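Putative L-alanine-DL-glutamate epimerase (Burkholderia xenovorans, PDB 3GO2) probably acts as a magnesium-dependent racemase or epimerase of the mandelate racemase/muconate lactonizing enzyme family. Local coordinates at residues E269-F272 and E276-P279; P279-N284 and H311-A316; F167-G172 and R200-A205. One frame throughout, in Å; residues are numbered along the deposited sequence.

Interaction 1: residues E269-F272 and E276-P279; sequences ETLF and EFKP. With MG (magnesium ion), chain C; MG (magnesium ion), chain B.
Phe272 and Glu276 meet where strand 265-267 of the enolase-type barrel domain hands over, through a short metal-binding loop, to helix 273-282. The polar contact is a backbone-to-carboxylate bond: Phe272 N donates to Glu276 OE1 at 2.8 Å and 159°, arriving from above the carboxylate plane rather than within it. Glu276 can receive it because its chain is extended beyond CG and runs alongside Phe272, back over the loop, with CB 3.2 Å from Phe272 O. The carboxylate stands almost perpendicular to the Phe272 ring, and OE1 lies at that ring's edge, near its plane. Apolar packing adds a second layer: Leu271 CB lies 3.7 Å from Phe277 CE2, and its CD1 sits over one face of the Phe277 ring. Leu271 O is bonded by Asn296, and Phe277 continues inward onto strand 288-291.

Metal coordination adds a third set of contacts. Glu269 OE2 binds one magnesium at 2.6 Å, in the site completed by Asp219 and Glu245, the acidic trio expected at the strand ends of this family. Thr270 O holds a second magnesium at 2.4 Å, which also takes Tyr249 and Pro78 O of a neighbouring subunit, so this ion bridges two chains. Glu276 is a second-shell residue of that ion and would probably polarise its water: the water bound to that magnesium at 2.5 Å donates a hydrogen bond to Glu276 OE1, 2.9 Å away, the same oxygen that grips Phe272 N.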
loop_
_atom_site.group_PDB
_atom_site.type_symbol
_atom_site.label_atom_id
_atom_site.label_comp_id
_atom_site.label_asym_id
_atom_site.label_seq_id
_atom_site.Cartn_x
_atom_site.Cartn_y
_atom_site.Cartn_z
ATOM N N GLU A 269 8.842 -19.348 -16.262
ATOM C CA GLU A 269 8.688 -20.504 -17.140
ATOM C C GLU A 269 7.975 -21.682 -16.500
ATOM O O GLU A 269 7.564 -22.605 -17.214
ATOM C CB GLU A 269 10.043 -20.975 -17.686
ATOM C CG GLU A 269 10.881 -21.792 -16.719
ATOM C CD GLU A 269 12.222 -22.163 -17.291
ATOM O OE1 GLU A 269 12.841 -23.061 -16.733
ATOM O OE2 GLU A 269 12.639 -21.595 -18.300
ATOM N N THR A 270 7.824 -21.662 -15.175
ATOM C CA THR A 270 7.220 -22.768 -14.468
ATOM C C THR A 270 5.805 -22.456 -14.000
ATOM O O THR A 270 5.249 -23.236 -13.213
ATOM C CB THR A 270 8.077 -23.283 -13.292
ATOM O OG1 THR A 270 8.014 -22.378 -12.180
ATOM C CG2 THR A 270 9.515 -23.518 -13.729
ATOM N N LEU A 271 5.250 -21.330 -14.438
ATOM C CA LEU A 271 3.963 -20.851 -13.933
ATOM C C LEU A 271 2.804 -21.140 -14.902
ATOM O O LEU A 271 2.992 -21.226 -16.131
ATOM C CB LEU A 271 4.029 -19.354 -13.684
ATOM C CG LEU A 271 5.107 -18.833 -12.757
ATOM C CD1 LEU A 271 4.963 -17.288 -12.599
ATOM C CD2 LEU A 271 5.066 -19.546 -11.411
ATOM N N PHE A 272 1.613 -21.218 -14.329
ATOM C CA PHE A 272 0.380 -21.560 -15.035
ATOM C C PHE A 272 -0.701 -20.478 -14.907
ATOM O O PHE A 272 -1.133 -20.141 -13.808
ATOM C CB PHE A 272 -0.208 -22.873 -14.497
ATOM C CG PHE A 272 0.677 -24.055 -14.682
ATOM C CD1 PHE A 272 0.509 -24.911 -15.757
ATOM C CD2 PHE A 272 1.662 -24.347 -13.755
ATOM C CE1 PHE A 272 1.330 -26.012 -15.903
ATOM C CE2 PHE A 272 2.469 -25.433 -13.905
ATOM C CZ PHE A 272 2.302 -26.268 -14.984
ATOM N N GLU A 276 -1.236 -17.177 -11.870
ATOM C CA GLU A 276 0.088 -17.380 -11.270
ATOM C C GLU A 276 1.084 -16.309 -11.704
ATOM O O GLU A 276 2.004 -16.001 -10.958
ATOM C CB GLU A 276 0.642 -18.773 -11.546
ATOM C CG GLU A 276 -0.109 -19.866 -10.788
ATOM C CD GLU A 276 0.556 -21.228 -10.892
ATOM O OE1 GLU A 276 1.666 -21.315 -11.483
ATOM O OE2 GLU A 276 -0.044 -22.221 -10.390
ATOM N N PHE A 277 0.888 -15.741 -12.895
ATOM C CA PHE A 277 1.789 -14.703 -13.394
ATOM C C PHE A 277 1.511 -13.381 -12.686
ATOM O O PHE A 277 2.429 -12.583 -12.476
ATOM C CB PHE A 277 1.629 -14.508 -14.907
ATOM C CG PHE A 277 2.362 -15.523 -15.763
ATOM C CD1 PHE A 277 3.530 -15.149 -16.428
ATOM C CD2 PHE A 277 1.914 -16.826 -15.917
ATOM C CE1 PHE A 277 4.237 -16.059 -17.248
ATOM C CE2 PHE A 277 2.607 -17.725 -16.728
ATOM C CZ PHE A 277 3.769 -17.336 -17.371
ATOM N N LYS A 278 0.245 -13.153 -12.337
ATOM C CA LYS A 278 -0.213 -11.862 -11.852
ATOM C C LYS A 278 0.594 -11.315 -10.677
ATOM O O LYS A 278 0.969 -10.149 -10.720
ATOM C CB LYS A 278 -1.707 -11.908 -11.538
ATOM C CG LYS A 278 -2.271 -10.633 -10.892
ATOM C CD LYS A 278 -3.785 -10.749 -10.692
ATOM C CE LYS A 278 -4.268 -9.916 -9.519
ATOM N NZ LYS A 278 -3.933 -8.437 -9.655
ATOM N N PRO A 279 0.863 -12.112 -9.613
ATOM C CA PRO A 279 1.610 -11.521 -8.514
ATOM C C PRO A 279 3.010 -10.996 -8.898
ATOM O O PRO A 279 3.475 -10.011 -8.320
ATOM C CB PRO A 279 1.721 -12.661 -7.494
ATOM C CG PRO A 279 0.788 -13.671 -7.923
ATOM C CD PRO A 279 0.387 -13.466 -9.297
HETATM MG MG MG C . 5.544 -24.224 -11.089
HETATM MG MG MG B . 15.167 -21.936 -17.985
HETATM O O HOH W 1 15.294 -23.666 -17.550
HETATM O O HOH W 2 3.811 -22.690 -10.081
HETATM O O HOH W 3 14.900 -20.784 -15.917
HETATM O O HOH W 4 3.849 -25.777 -10.528
#

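Interaction 2: residues P279-N284 and H311-A316; sequences PFFDAN and HDINVA
The imidazole of His311 carries Phe281 CB on one face, 3.7 Å from the ring centroid and nearly on the ring normal, while a water lies in plane at its edge. The Phe281 ring in turn presents its edge to that imidazole face, a T-shaped pair with centroids 5.3 Å apart and planes inclined at 61°. One face of the phenyl ring receives Ile313 CD1, a CH-pi contact shifted toward the rim on the CD1 side, where Ile313 CD1 and Phe281 CD1 are 3.5 Å apart. Ile313 reaches it because its chain is extended past CG1 (chi2 170°), which pushes the terminal methyl out over the ring. Phe307 meets both rings, and Ala308 from the same helix 298-310 touches Phe281 and Ile313.

The contact joins the end of helix 273-282 to the turn between helix 298-310 and strand 314-317 of the barrel. Both helices finish in Schellman motifs, with Asn284 and Asp312 at positive phi.

At the polar margin a single water spans the segments, donating to Asp282 OD1 at 2.7 Å and hydrogen-bonded to His311 NE2 at 2.8 Å. Asp282 OD2 is in a salt bridge with Lys278, and Lys278 of a neighbouring subunit packs against His311. No direct hydrogen bond crosses between the segments: adhesion rests on aromatic and methyl packing, with the water, together with Phe281 on the ring face, probably helping to hold the imidazole in its rotation. The nearby carboxylate might favour a protonated His311, although the lysines around it would work against that.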
loop_
_atom_site.group_PDB
_atom_site.type_symbol
_atom_site.label_atom_id
_atom_site.label_comp_id
_atom_site.label_asym_id
_atom_site.label_seq_id
_atom_site.Cartn_x
_atom_site.Cartn_y
_atom_site.Cartn_z
ATOM N N PRO A 279 0.863 -12.112 -9.613
ATOM C CA PRO A 279 1.610 -11.521 -8.514
ATOM C C PRO A 279 3.010 -10.996 -8.898
ATOM O O PRO A 279 3.475 -10.011 -8.320
ATOM C CB PRO A 279 1.721 -12.661 -7.494
ATOM C CG PRO A 279 0.788 -13.671 -7.923
ATOM C CD PRO A 279 0.387 -13.466 -9.297
ATOM N N PHE A 280 3.640 -11.614 -9.892
ATOM C CA PHE A 280 4.936 -11.179 -10.354
ATOM C C PHE A 280 4.819 -9.867 -11.096
ATOM O O PHE A 280 5.613 -8.945 -10.876
ATOM C CB PHE A 280 5.596 -12.266 -11.204
ATOM C CG PHE A 280 5.923 -13.510 -10.413
ATOM C CD1 PHE A 280 7.129 -13.630 -9.773
ATOM C CD2 PHE A 280 4.997 -14.541 -10.298
ATOM C CE1 PHE A 280 7.425 -14.769 -9.016
ATOM C CE2 PHE A 280 5.273 -15.671 -9.575
ATOM C CZ PHE A 280 6.519 -15.783 -8.922
ATOM N N PHE A 281 3.817 -9.741 -11.963
ATOM C CA PHE A 281 3.662 -8.495 -12.704
ATOM C C PHE A 281 3.258 -7.356 -11.748
ATOM O O PHE A 281 3.755 -6.221 -11.870
ATOM C CB PHE A 281 2.648 -8.654 -13.833
ATOM C CG PHE A 281 3.036 -9.658 -14.926
ATOM C CD1 PHE A 281 4.254 -10.313 -14.951
ATOM C CD2 PHE A 281 2.152 -9.904 -15.975
ATOM C CE1 PHE A 281 4.565 -11.209 -15.956
ATOM C CE2 PHE A 281 2.463 -10.801 -16.985
ATOM C CZ PHE A 281 3.679 -11.448 -16.977
ATOM N N ASP A 282 2.375 -7.649 -10.797
ATOM C CA ASP A 282 1.950 -6.631 -9.817
ATOM C C ASP A 282 3.139 -6.087 -9.000
ATOM O O ASP A 282 3.139 -4.912 -8.599
ATOM C CB ASP A 282 0.908 -7.221 -8.880
ATOM C CG ASP A 282 -0.453 -7.417 -9.557
ATOM O OD1 ASP A 282 -0.661 -6.941 -10.684
ATOM O OD2 ASP A 282 -1.298 -8.025 -8.901
ATOM N N ALA A 283 4.129 -6.946 -8.785
ATOM C CA ALA A 283 5.324 -6.603 -8.033
ATOM C C ALA A 283 6.464 -6.006 -8.859
ATOM O O ALA A 283 7.490 -5.658 -8.284
ATOM C CB ALA A 283 5.806 -7.843 -7.247
ATOM N N ASN A 284 6.278 -5.839 -10.165
ATOM C CA ASN A 284 7.367 -5.365 -11.045
ATOM C C ASN A 284 8.553 -6.307 -10.984
ATOM O O ASN A 284 9.717 -5.875 -11.010
ATOM C CB ASN A 284 7.846 -3.957 -10.666
ATOM C CG ASN A 284 6.814 -2.922 -10.900
ATOM O OD1 ASN A 284 6.250 -2.845 -11.981
ATOM N ND2 ASN A 284 6.574 -2.077 -9.892
ATOM N N HIS A 311 0.821 -4.942 -19.370
ATOM C CA HIS A 311 1.879 -4.526 -18.460
ATOM C C HIS A 311 3.153 -4.095 -19.211
ATOM O O HIS A 311 4.174 -3.832 -18.592
ATOM C CB HIS A 311 2.246 -5.679 -17.513
ATOM C CG HIS A 311 1.270 -5.904 -16.390
ATOM N ND1 HIS A 311 1.398 -5.268 -15.170
ATOM C CD2 HIS A 311 0.193 -6.717 -16.281
ATOM C CE1 HIS A 311 0.428 -5.675 -14.365
ATOM N NE2 HIS A 311 -0.311 -6.556 -15.009
ATOM N N ASP A 312 3.090 -4.022 -20.537
ATOM C CA ASP A 312 4.241 -3.733 -21.410
ATOM C C ASP A 312 5.420 -4.649 -21.092
ATOM O O ASP A 312 6.569 -4.209 -21.025
ATOM C CB ASP A 312 4.650 -2.247 -21.359
ATOM C CG ASP A 312 3.688 -1.330 -22.103
ATOM O OD1 ASP A 312 3.050 -1.757 -23.093
ATOM O OD2 ASP A 312 3.578 -0.164 -21.689
ATOM N N ILE A 313 5.128 -5.951 -20.939
ATOM C CA ILE A 313 6.118 -6.986 -20.778
ATOM C C ILE A 313 6.082 -7.891 -22.002
ATOM O O ILE A 313 5.017 -8.349 -22.391
ATOM C CB ILE A 313 5.794 -7.834 -19.509
ATOM C CG1 ILE A 313 5.894 -6.969 -18.252
ATOM C CG2 ILE A 313 6.697 -9.065 -19.412
ATOM C CD1 ILE A 313 5.367 -7.652 -16.994
ATOM N N ASN A 314 7.243 -8.121 -22.612
ATOM C CA ASN A 314 7.343 -9.052 -23.715
ATOM C C ASN A 314 7.596 -10.455 -23.178
ATOM O O ASN A 314 8.140 -10.640 -22.067
ATOM C CB ASN A 314 8.465 -8.621 -24.676
ATOM C CG ASN A 314 8.077 -7.412 -25.502
ATOM O OD1 ASN A 314 6.936 -6.972 -25.453
ATOM N ND2 ASN A 314 9.038 -6.854 -26.251
ATOM N N VAL A 315 7.192 -11.444 -23.975
ATOM C CA VAL A 315 7.213 -12.850 -23.537
ATOM C C VAL A 315 8.122 -13.682 -24.411
ATOM O O VAL A 315 8.391 -13.319 -25.569
ATOM C CB VAL A 315 5.792 -13.462 -23.536
ATOM C CG1 VAL A 315 4.870 -12.665 -22.649
ATOM C CG2 VAL A 315 5.217 -13.521 -24.962
ATOM N N ALA A 316 8.618 -14.781 -23.865
ATOM C CA ALA A 316 9.451 -15.708 -24.633
ATOM C C ALA A 316 8.979 -17.126 -24.340
ATOM O O ALA A 316 8.816 -17.487 -23.188
ATOM C CB ALA A 316 10.924 -15.571 -24.253
HETATM O O HOH W 5 -2.106 -7.248 -12.921
#

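Interaction 3: residues F167-G172 and R200-A205; sequences FIHDDG and RAHLEA
His202 turns its CG anti to the backbone N (chi1 -178°), throwing the imidazole from helix 193-210 toward the end of strand 161-168, where Phe167 and His169 both carry CG beside their own backbone N and point back at the helix. The two histidines meet through nitrogen: His169 NE2 and His202 ND1 are 2.9 Å apart in a nearly straight hydrogen bond (173°), each nitrogen close to the plane of the other's ring. Their rings sit rim to rim, so nothing stacks between them. Phe167 completes the aromatic cluster. Its ring is near parallel to that of His202 (planes at 24°) but slid well aside, leaving Phe167 CD2 3.5 Å from His202 CE1.

The cluster fastens the helix of a beta-alpha-beta crossover, between strands 161-168 and 215-219, to the strand it follows. Val147 of helix 144-156 touches both histidines. Phe167 also leans on helix 128-132 and lies close to Asn165, a fumarate-binding residue.

His202 NE2 is hydrogen-bonded to Thr164 OG1, so both imidazole nitrogens are engaged. In the histidine pair one nitrogen carries the hydrogen and the other must be bare, whichever way round, so the two rings are probably not both positively charged.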
loop_
_atom_site.group_PDB
_atom_site.type_symbol
_atom_site.label_atom_id
_atom_site.label_comp_id
_atom_site.label_asym_id
_atom_site.label_seq_id
_atom_site.Cartn_x
_atom_site.Cartn_y
_atom_site.Cartn_z
ATOM N N PHE A 167 28.312 -23.405 -14.164
ATOM C CA PHE A 167 29.311 -24.455 -14.265
ATOM C C PHE A 167 30.525 -24.199 -13.404
ATOM O O PHE A 167 31.023 -23.072 -13.326
ATOM C CB PHE A 167 29.746 -24.662 -15.720
ATOM C CG PHE A 167 28.683 -25.263 -16.543
ATOM C CD1 PHE A 167 28.457 -26.631 -16.492
ATOM C CD2 PHE A 167 27.829 -24.471 -17.291
ATOM C CE1 PHE A 167 27.426 -27.173 -17.211
ATOM C CE2 PHE A 167 26.797 -25.044 -18.005
ATOM C CZ PHE A 167 26.618 -26.387 -17.951
ATOM N N ILE A 168 30.975 -25.295 -12.785
ATOM C CA ILE A 168 32.161 -25.320 -11.948
ATOM C C ILE A 168 33.308 -25.969 -12.730
ATOM O O ILE A 168 33.249 -27.170 -13.077
ATOM C CB ILE A 168 31.928 -26.135 -10.673
ATOM C CG1 ILE A 168 30.654 -25.671 -9.948
ATOM C CG2 ILE A 168 33.218 -26.086 -9.770
ATOM C CD1 ILE A 168 30.618 -24.188 -9.593
ATOM N N HIS A 169 34.336 -25.168 -12.965
ATOM C CA HIS A 169 35.484 -25.519 -13.821
ATOM C C HIS A 169 36.748 -25.858 -13.033
ATOM O O HIS A 169 37.596 -26.606 -13.525
ATOM C CB HIS A 169 35.817 -24.355 -14.766
ATOM C CG HIS A 169 34.872 -24.206 -15.920
ATOM N ND1 HIS A 169 35.061 -24.846 -17.125
ATOM C CD2 HIS A 169 33.730 -23.490 -16.049
ATOM C CE1 HIS A 169 34.072 -24.524 -17.950
ATOM N NE2 HIS A 169 33.251 -23.702 -17.318
ATOM N N ASP A 170 36.879 -25.340 -11.822
ATOM C CA ASP A 170 38.168 -25.397 -11.113
ATOM C C ASP A 170 38.175 -26.328 -9.904
ATOM O O ASP A 170 39.029 -26.181 -9.011
ATOM C CB ASP A 170 38.634 -23.987 -10.726
ATOM C CG ASP A 170 37.798 -23.364 -9.619
ATOM O OD1 ASP A 170 36.835 -24.008 -9.130
ATOM O OD2 ASP A 170 38.131 -22.216 -9.255
ATOM N N ASP A 171 37.257 -27.289 -9.881
ATOM C CA ASP A 171 37.189 -28.262 -8.810
ATOM C C ASP A 171 36.914 -29.629 -9.403
ATOM O O ASP A 171 35.842 -30.207 -9.235
ATOM C CB ASP A 171 36.119 -27.883 -7.786
ATOM C CG ASP A 171 36.085 -28.839 -6.610
ATOM O OD1 ASP A 171 37.177 -29.248 -6.164
ATOM O OD2 ASP A 171 34.979 -29.203 -6.165
ATOM N N GLY A 172 37.899 -30.146 -10.127
ATOM C CA GLY A 172 37.781 -31.446 -10.754
ATOM C C GLY A 172 37.200 -31.324 -12.155
ATOM O O GLY A 172 37.235 -30.234 -12.741
ATOM N N ARG A 200 32.084 -16.344 -13.390
ATOM C CA ARG A 200 32.880 -15.361 -14.106
ATOM C C ARG A 200 33.806 -16.018 -15.166
ATOM O O ARG A 200 33.841 -15.573 -16.326
ATOM C CB ARG A 200 33.722 -14.537 -13.139
ATOM C CG ARG A 200 34.670 -13.628 -13.881
ATOM C CD ARG A 200 35.529 -12.797 -12.968
ATOM N NE ARG A 200 34.802 -11.717 -12.310
ATOM C CZ ARG A 200 34.162 -10.717 -12.913
ATOM N NH1 ARG A 200 34.098 -10.606 -14.239
ATOM N NH2 ARG A 200 33.568 -9.799 -12.160
ATOM N N ALA A 201 34.552 -17.042 -14.761
ATOM C CA ALA A 201 35.496 -17.702 -15.687
ATOM C C ALA A 201 34.758 -18.251 -16.916
ATOM O O ALA A 201 35.205 -18.059 -18.058
ATOM C CB ALA A 201 36.284 -18.817 -14.972
ATOM N N HIS A 202 33.641 -18.947 -16.662
ATOM C CA HIS A 202 32.805 -19.512 -17.729
ATOM C C HIS A 202 32.270 -18.475 -18.698
ATOM O O HIS A 202 32.395 -18.613 -19.921
ATOM C CB HIS A 202 31.657 -20.303 -17.101
ATOM C CG HIS A 202 30.765 -20.978 -18.090
ATOM N ND1 HIS A 202 30.921 -22.299 -18.458
ATOM C CD2 HIS A 202 29.663 -20.531 -18.743
ATOM C CE1 HIS A 202 29.978 -22.617 -19.334
ATOM N NE2 HIS A 202 29.208 -21.561 -19.526
ATOM N N LEU A 203 31.654 -17.432 -18.152
ATOM C CA LEU A 203 31.096 -16.390 -18.956
ATOM C C LEU A 203 32.170 -15.602 -19.734
ATOM O O LEU A 203 31.931 -15.198 -20.867
ATOM C CB LEU A 203 30.258 -15.444 -18.080
ATOM C CG LEU A 203 28.941 -16.040 -17.615
ATOM C CD1 LEU A 203 28.334 -15.122 -16.522
ATOM C CD2 LEU A 203 27.982 -16.160 -18.785
ATOM N N GLU A 204 33.336 -15.391 -19.134
ATOM C CA GLU A 204 34.445 -14.701 -19.843
ATOM C C GLU A 204 34.918 -15.499 -21.061
ATOM O O GLU A 204 35.161 -14.909 -22.130
ATOM C CB GLU A 204 35.589 -14.366 -18.891
ATOM C CG GLU A 204 35.236 -13.163 -18.009
ATOM C CD GLU A 204 36.263 -12.845 -16.949
ATOM O OE1 GLU A 204 37.149 -13.689 -16.715
ATOM O OE2 GLU A 204 36.176 -11.738 -16.362
ATOM N N ALA A 205 34.994 -16.816 -20.911
ATOM C CA ALA A 205 35.330 -17.714 -22.024
ATOM C C ALA A 205 34.268 -17.677 -23.099
ATOM O O ALA A 205 34.563 -17.607 -24.310
ATOM C CB ALA A 205 35.568 -19.142 -21.537
#

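From the N terminus, interaction 3 comes first: 167-172 pairs with 200-205, closing a loop of 27 residues and pinning helix 193-210 to strand 161-168. Interaction 1 follows as a tight local closure, with just three residues between the metal-binding loop and helix 273-282. Interaction 2 starts on that same helix, sharing Pro279, and closes 26 residues to reach strand 314-317. The three run in series, none nested or crossed. Interactions 1 and 2 touch through Leu271 CD1 and Phe280 CE2 (3.4 Å), so the two are in direct packing contact. Interaction 3 stands apart, its centre about 32 Å from both, yet interactions 2 and 3 reach the same barrel sheet.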